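Side-chain contacts in Carboxylesterase/phospholipase family protein (Francisella tularensis subsp. tularensis, PDB 4F21), which is a serine hydrolase of the alpha/beta-hydrolase superfamily, probably acting as a carboxylesterase on ester substrates: residues A[83-88]-A[195-200]; A[145-150]-A[160-165]. All coordinates share one frame; numbering follows the deposited sequence.

Contact 1. Residues A[83-88]-A[195-200]; sequences MGMQMR and QVLPEV
The apolar part of this contact, which buries 147 Å² in all, is a single meeting of methyl groups: M85 CE approaches L197 CD1 at 4.1 Å, tip to tip, while the two side chains run at about a right angle to each other. M85 reaches that point by bending. Its CG stands anti to the backbone N (chi1 161°), and the turn at chi2 of 58° swings the thioether across to the leucine. Y166 touches both side chains, so a third residue adjoins the pair.

The loop 195-197 follows strand 186-191 in what the family assigns as an alpha/beta-hydrolase fold, where the acid of the catalytic triad is expected after this strand. D194 fits that role: its geometry with S140 and H226 is consistent with a charge relay, so the three probably form the triad, and the V196 side chain touches these residues. The OD1 of D194 accepts hydrogen bonds from the backbone N atoms of V196 and L197, and L197 O is in turn bonded to NE2 of H190. The N-H groups of V196 and L197 and the carbonyl of L197 are thus held.

The second side-chain meeting, between two exposed residues, is mixed in character. Q86 is extended beyond CG (chi2 -176°) and brings its amide to V196 CG1, 3.4 Å from NE2 and 4.0 Å from OE1, crossing the valine at about a right angle. NE2 is also placed 2.4 Å from V196 O, but the oxygen lies well out of the amide plane; the distance is doubtfully short and the angle poor for a hydrogen bond.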
loop_
_atom_site.group_PDB
_atom_site.type_symbol
_atom_site.label_atom_id
_atom_site.label_comp_id
_atom_site.label_asym_id
_atom_site.label_seq_id
_atom_site.Cartn_x
_atom_site.Cartn_y
_atom_site.Cartn_z
ATOM N N MET A 83 13.358 -10.993 -0.272
ATOM C CA MET A 83 14.322 -12.083 -0.281
ATOM C C MET A 83 15.311 -11.923 0.866
ATOM O O MET A 83 15.291 -12.709 1.808
ATOM C CB MET A 83 15.042 -12.167 -1.628
ATOM C CG MET A 83 16.011 -13.335 -1.721
ATOM S SD MET A 83 15.202 -14.943 -1.675
ATOM C CE MET A 83 14.511 -15.013 -3.324
ATOM N N GLY A 84 16.158 -10.898 0.790
ATOM C CA GLY A 84 17.114 -10.610 1.845
ATOM C C GLY A 84 16.438 -10.481 3.195
ATOM O O GLY A 84 16.882 -11.068 4.191
ATOM N N MET A 85 15.350 -9.716 3.211
ATOM C CA MET A 85 14.497 -9.564 4.384
ATOM C C MET A 85 14.180 -10.909 5.038
ATOM O O MET A 85 14.592 -11.167 6.168
ATOM C CB MET A 85 13.204 -8.835 3.999
ATOM C CG MET A 85 12.045 -9.002 4.977
ATOM S SD MET A 85 12.422 -8.453 6.648
ATOM C CE MET A 85 10.862 -8.789 7.459
ATOM N N GLN A 86 13.467 -11.771 4.319
ATOM C CA GLN A 86 13.072 -13.061 4.870
ATOM C C GLN A 86 13.959 -14.209 4.396
ATOM O O GLN A 86 13.473 -15.273 4.014
ATOM C CB GLN A 86 11.598 -13.349 4.583
ATOM C CG GLN A 86 10.649 -12.423 5.321
ATOM C CD GLN A 86 9.193 -12.778 5.105
ATOM O OE1 GLN A 86 8.868 -13.700 4.355
ATOM N NE2 GLN A 86 8.306 -12.043 5.763
ATOM N N MET A 87 15.264 -13.970 4.417
ATOM C CA MET A 87 16.250 -15.033 4.306
ATOM C C MET A 87 17.351 -14.783 5.326
ATOM O O MET A 87 17.969 -15.721 5.826
ATOM C CB MET A 87 16.837 -15.118 2.896
ATOM C CG MET A 87 15.925 -15.785 1.879
ATOM N N ARG A 88 17.584 -13.512 5.642
ATOM C CA ARG A 88 18.627 -13.159 6.602
ATOM C C ARG A 88 18.112 -13.037 8.033
ATOM O O ARG A 88 18.697 -13.598 8.959
ATOM C CB ARG A 88 19.311 -11.854 6.201
ATOM C CG ARG A 88 19.863 -11.830 4.794
ATOM C CD ARG A 88 21.004 -10.840 4.696
ATOM N NE ARG A 88 22.270 -11.518 4.441
ATOM C CZ ARG A 88 23.462 -10.954 4.580
ATOM N NH1 ARG A 88 23.558 -9.695 4.985
ATOM N NH2 ARG A 88 24.559 -11.653 4.321
ATOM N N GLN A 195 3.370 -14.301 11.575
ATOM C CA GLN A 195 4.705 -14.847 11.793
ATOM C C GLN A 195 5.541 -14.706 10.533
ATOM O O GLN A 195 6.701 -15.111 10.491
ATOM C CB GLN A 195 4.629 -16.319 12.205
ATOM C CG GLN A 195 4.163 -16.555 13.638
ATOM C CD GLN A 195 3.992 -18.034 13.960
ATOM O OE1 GLN A 195 3.770 -18.852 13.065
ATOM N NE2 GLN A 195 4.099 -18.383 15.242
ATOM N N VAL A 196 4.927 -14.147 9.497
ATOM C CA VAL A 196 5.621 -13.834 8.256
ATOM C C VAL A 196 6.094 -12.381 8.304
ATOM O O VAL A 196 7.221 -12.060 7.918
ATOM C CB VAL A 196 4.698 -14.059 7.027
ATOM C CG1 VAL A 196 5.142 -13.212 5.843
ATOM C CG2 VAL A 196 4.644 -15.539 6.653
ATOM N N LEU A 197 5.224 -11.513 8.805
ATOM C CA LEU A 197 5.516 -10.093 8.922
ATOM C C LEU A 197 4.947 -9.596 10.251
ATOM O O LEU A 197 3.830 -9.083 10.296
ATOM C CB LEU A 197 4.891 -9.345 7.742
ATOM C CG LEU A 197 5.498 -8.031 7.246
ATOM C CD1 LEU A 197 6.911 -7.842 7.761
ATOM C CD2 LEU A 197 5.488 -8.011 5.727
ATOM N N PRO A 198 5.718 -9.763 11.343
ATOM C CA PRO A 198 5.292 -9.502 12.727
ATOM C C PRO A 198 4.676 -8.118 12.940
ATOM O O PRO A 198 4.940 -7.199 12.167
ATOM C CB PRO A 198 6.595 -9.643 13.520
ATOM C CG PRO A 198 7.410 -10.596 12.719
ATOM C CD PRO A 198 7.106 -10.254 11.285
ATOM N N GLU A 199 3.876 -7.982 13.995
ATOM C CA GLU A 199 3.073 -6.781 14.223
ATOM C C GLU A 199 3.890 -5.530 14.549
ATOM O O GLU A 199 3.513 -4.417 14.165
ATOM C CB GLU A 199 2.039 -7.031 15.328
ATOM C CG GLU A 199 0.987 -5.938 15.434
ATOM C CD GLU A 199 0.171 -6.016 16.708
ATOM O OE1 GLU A 199 -0.601 -5.070 16.971
ATOM O OE2 GLU A 199 0.300 -7.017 17.442
ATOM N N VAL A 200 5.001 -5.712 15.257
ATOM C CA VAL A 200 5.863 -4.595 15.650
ATOM C C VAL A 200 6.479 -3.871 14.452
ATOM O O VAL A 200 6.961 -2.745 14.578
ATOM C CB VAL A 200 6.986 -5.045 16.608
ATOM C CG1 VAL A 200 6.410 -5.398 17.971
ATOM C CG2 VAL A 200 7.755 -6.219 16.019
#

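Contact 2. Residues A[145-150]-A[160-165]; sequences IATYTA and IMALST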
loop_
_atom_site.group_PDB
_atom_site.type_symbol
_atom_site.label_atom_id
_atom_site.label_comp_id
_atom_site.label_asym_id
_atom_site.label_seq_id
_atom_site.Cartn_x
_atom_site.Cartn_y
_atom_site.Cartn_z
ATOM N N ILE A 145 5.404 -0.298 -1.743
ATOM C CA ILE A 145 5.437 0.548 -2.934
ATOM C C ILE A 145 4.261 1.527 -2.989
ATOM O O ILE A 145 4.158 2.338 -3.909
ATOM C CB ILE A 145 5.474 -0.314 -4.218
ATOM C CG1 ILE A 145 6.335 -1.558 -3.996
ATOM C CG2 ILE A 145 6.023 0.477 -5.398
ATOM C CD1 ILE A 145 7.809 -1.260 -3.801
ATOM N N ALA A 146 3.377 1.456 -1.998
ATOM C CA ALA A 146 2.232 2.360 -1.944
ATOM C C ALA A 146 2.518 3.553 -1.043
ATOM O O ALA A 146 2.238 4.702 -1.398
ATOM C CB ALA A 146 0.997 1.621 -1.468
ATOM N N THR A 147 3.074 3.267 0.129
ATOM C CA THR A 147 3.398 4.302 1.101
ATOM C C THR A 147 4.530 5.177 0.581
ATOM O O THR A 147 4.325 6.364 0.313
ATOM C CB THR A 147 3.769 3.688 2.469
ATOM O OG1 THR A 147 2.624 3.027 3.020
ATOM C CG2 THR A 147 4.224 4.761 3.435
ATOM N N TYR A 148 5.708 4.570 0.417
ATOM C CA TYR A 148 6.906 5.251 -0.086
ATOM C C TYR A 148 6.642 6.104 -1.316
ATOM O O TYR A 148 7.174 7.205 -1.439
ATOM C CB TYR A 148 8.006 4.240 -0.417
ATOM C CG TYR A 148 8.904 3.883 0.747
ATOM C CD1 TYR A 148 9.222 4.819 1.721
ATOM C CD2 TYR A 148 9.437 2.608 0.866
ATOM C CE1 TYR A 148 10.042 4.491 2.784
ATOM C CE2 TYR A 148 10.256 2.272 1.918
ATOM C CZ TYR A 148 10.556 3.216 2.875
ATOM O OH TYR A 148 11.372 2.875 3.926
ATOM N N THR A 149 5.830 5.583 -2.230
ATOM C CA THR A 149 5.446 6.328 -3.420
ATOM C C THR A 149 4.717 7.612 -3.041
ATOM O O THR A 149 5.151 8.712 -3.393
ATOM C CB THR A 149 4.538 5.489 -4.339
ATOM O OG1 THR A 149 5.265 4.353 -4.823
ATOM C CG2 THR A 149 4.054 6.324 -5.518
ATOM N N ALA A 150 3.624 7.464 -2.298
ATOM C CA ALA A 150 2.758 8.593 -1.977
ATOM C C ALA A 150 3.480 9.679 -1.187
ATOM O O ALA A 150 3.224 10.868 -1.378
ATOM C CB ALA A 150 1.520 8.118 -1.237
ATOM N N ILE A 160 -3.413 6.134 1.375
ATOM C CA ILE A 160 -2.574 4.945 1.411
ATOM C C ILE A 160 -3.250 3.894 2.278
ATOM O O ILE A 160 -3.722 4.198 3.373
ATOM C CB ILE A 160 -1.183 5.240 2.008
ATOM C CG1 ILE A 160 -0.510 6.405 1.279
ATOM C CG2 ILE A 160 -0.310 3.998 1.957
ATOM C CD1 ILE A 160 0.729 6.919 1.987
ATOM N N MET A 161 -3.306 2.660 1.793
ATOM C CA MET A 161 -3.828 1.572 2.616
ATOM C C MET A 161 -2.803 0.458 2.822
ATOM O O MET A 161 -2.788 -0.543 2.102
ATOM C CB MET A 161 -5.144 1.026 2.055
ATOM C CG MET A 161 -6.312 1.991 2.200
ATOM S SD MET A 161 -7.927 1.221 1.969
ATOM C CE MET A 161 -7.920 0.893 0.211
ATOM N N ALA A 162 -1.946 0.650 3.817
ATOM C CA ALA A 162 -0.915 -0.322 4.142
ATOM C C ALA A 162 -1.524 -1.509 4.877
ATOM O O ALA A 162 -2.176 -1.346 5.908
ATOM C CB ALA A 162 0.179 0.323 4.980
ATOM N N LEU A 163 -1.309 -2.703 4.334
ATOM C CA LEU A 163 -1.883 -3.923 4.882
ATOM C C LEU A 163 -0.799 -4.975 5.053
ATOM O O LEU A 163 -0.265 -5.486 4.069
ATOM C CB LEU A 163 -2.968 -4.464 3.947
ATOM C CG LEU A 163 -4.082 -3.507 3.518
ATOM C CD1 LEU A 163 -4.581 -3.867 2.130
ATOM C CD2 LEU A 163 -5.222 -3.544 4.510
ATOM N N SER A 164 -0.477 -5.282 6.307
ATOM C CA SER A 164 0.492 -6.323 6.643
ATOM C C SER A 164 1.868 -6.042 6.054
ATOM O O SER A 164 2.530 -6.951 5.560
ATOM C CB SER A 164 -0.009 -7.685 6.167
ATOM O OG SER A 164 -1.373 -7.850 6.501
ATOM N N THR A 165 2.298 -4.785 6.120
ATOM C CA THR A 165 3.534 -4.372 5.465
ATOM C C THR A 165 4.485 -3.582 6.365
ATOM O O THR A 165 4.082 -2.639 7.048
ATOM C CB THR A 165 3.241 -3.533 4.211
ATOM O OG1 THR A 165 2.436 -4.292 3.302
ATOM C CG2 THR A 165 4.530 -3.158 3.530
#
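I160 points from its strand into the helix and divides its contacts between its two branches. The gamma methyl CG2, anti to the backbone N, goes to T147, where OG1 is 3.3 Å away. The T147 and I160 side chains meet at about a right angle, so the threonine hydroxyl comes up against the isoleucine branch from across rather than lying along it. With chi1 of T147 at -65°, OG1 sits beside its own backbone N and is turned to the strand; the same oxygen is 4.1 Å from A162 CB, two residues further along the strand.

The longer branch of I160 runs out extended (chi2 169°), which carries CD1 out from the strand and into the helix, onto A150. There A150 CB lies 3.5 Å from I160 CD1 and 3.7 Å from I160 CG1, while CD1 also rests 3.8 Å from T147 CA. A146, one turn before A150, points its methyl the same way but touches more lightly, CB to I160 CG2 being 4.4 Å. The two alanines allow the helix backbone to come close: the axes of the short segments 145-150 and 160-163 approach to 7.9 Å, running roughly antiparallel, at 146°. No hydrogen bond crosses, and all five touching residues are buried.

These are the helix and second strand of a beta-alpha-beta crossover that starts from strand 134-139, whose L136 also touches A146 and T149. The helix also meets helix 111-126, through I145 and T149, whereas M161 leaves the other face of the sheet to pack on helix 230-243.

In the fold
From the N terminus, the chain passes through the first three strands to helix 82-88, where contact 1 opens a long loop that closes 107 residues later at 195-200. Within it lie helix 111-126, strand 134-139 and the crossover whose short loop, from 145-150 to 160-165, is closed by contact 2; the second contact is therefore nested in the first and the two do not cross. The centre of contact 2, which joins a helix to the sheet, lies about 3 Å from the chain centre; that of contact 1, which ties helix 82-88 to the loop after strand 186-191, lies about 17 Å from it. The contacts touch through L197 CD2, 4.1 Å from T165 CA.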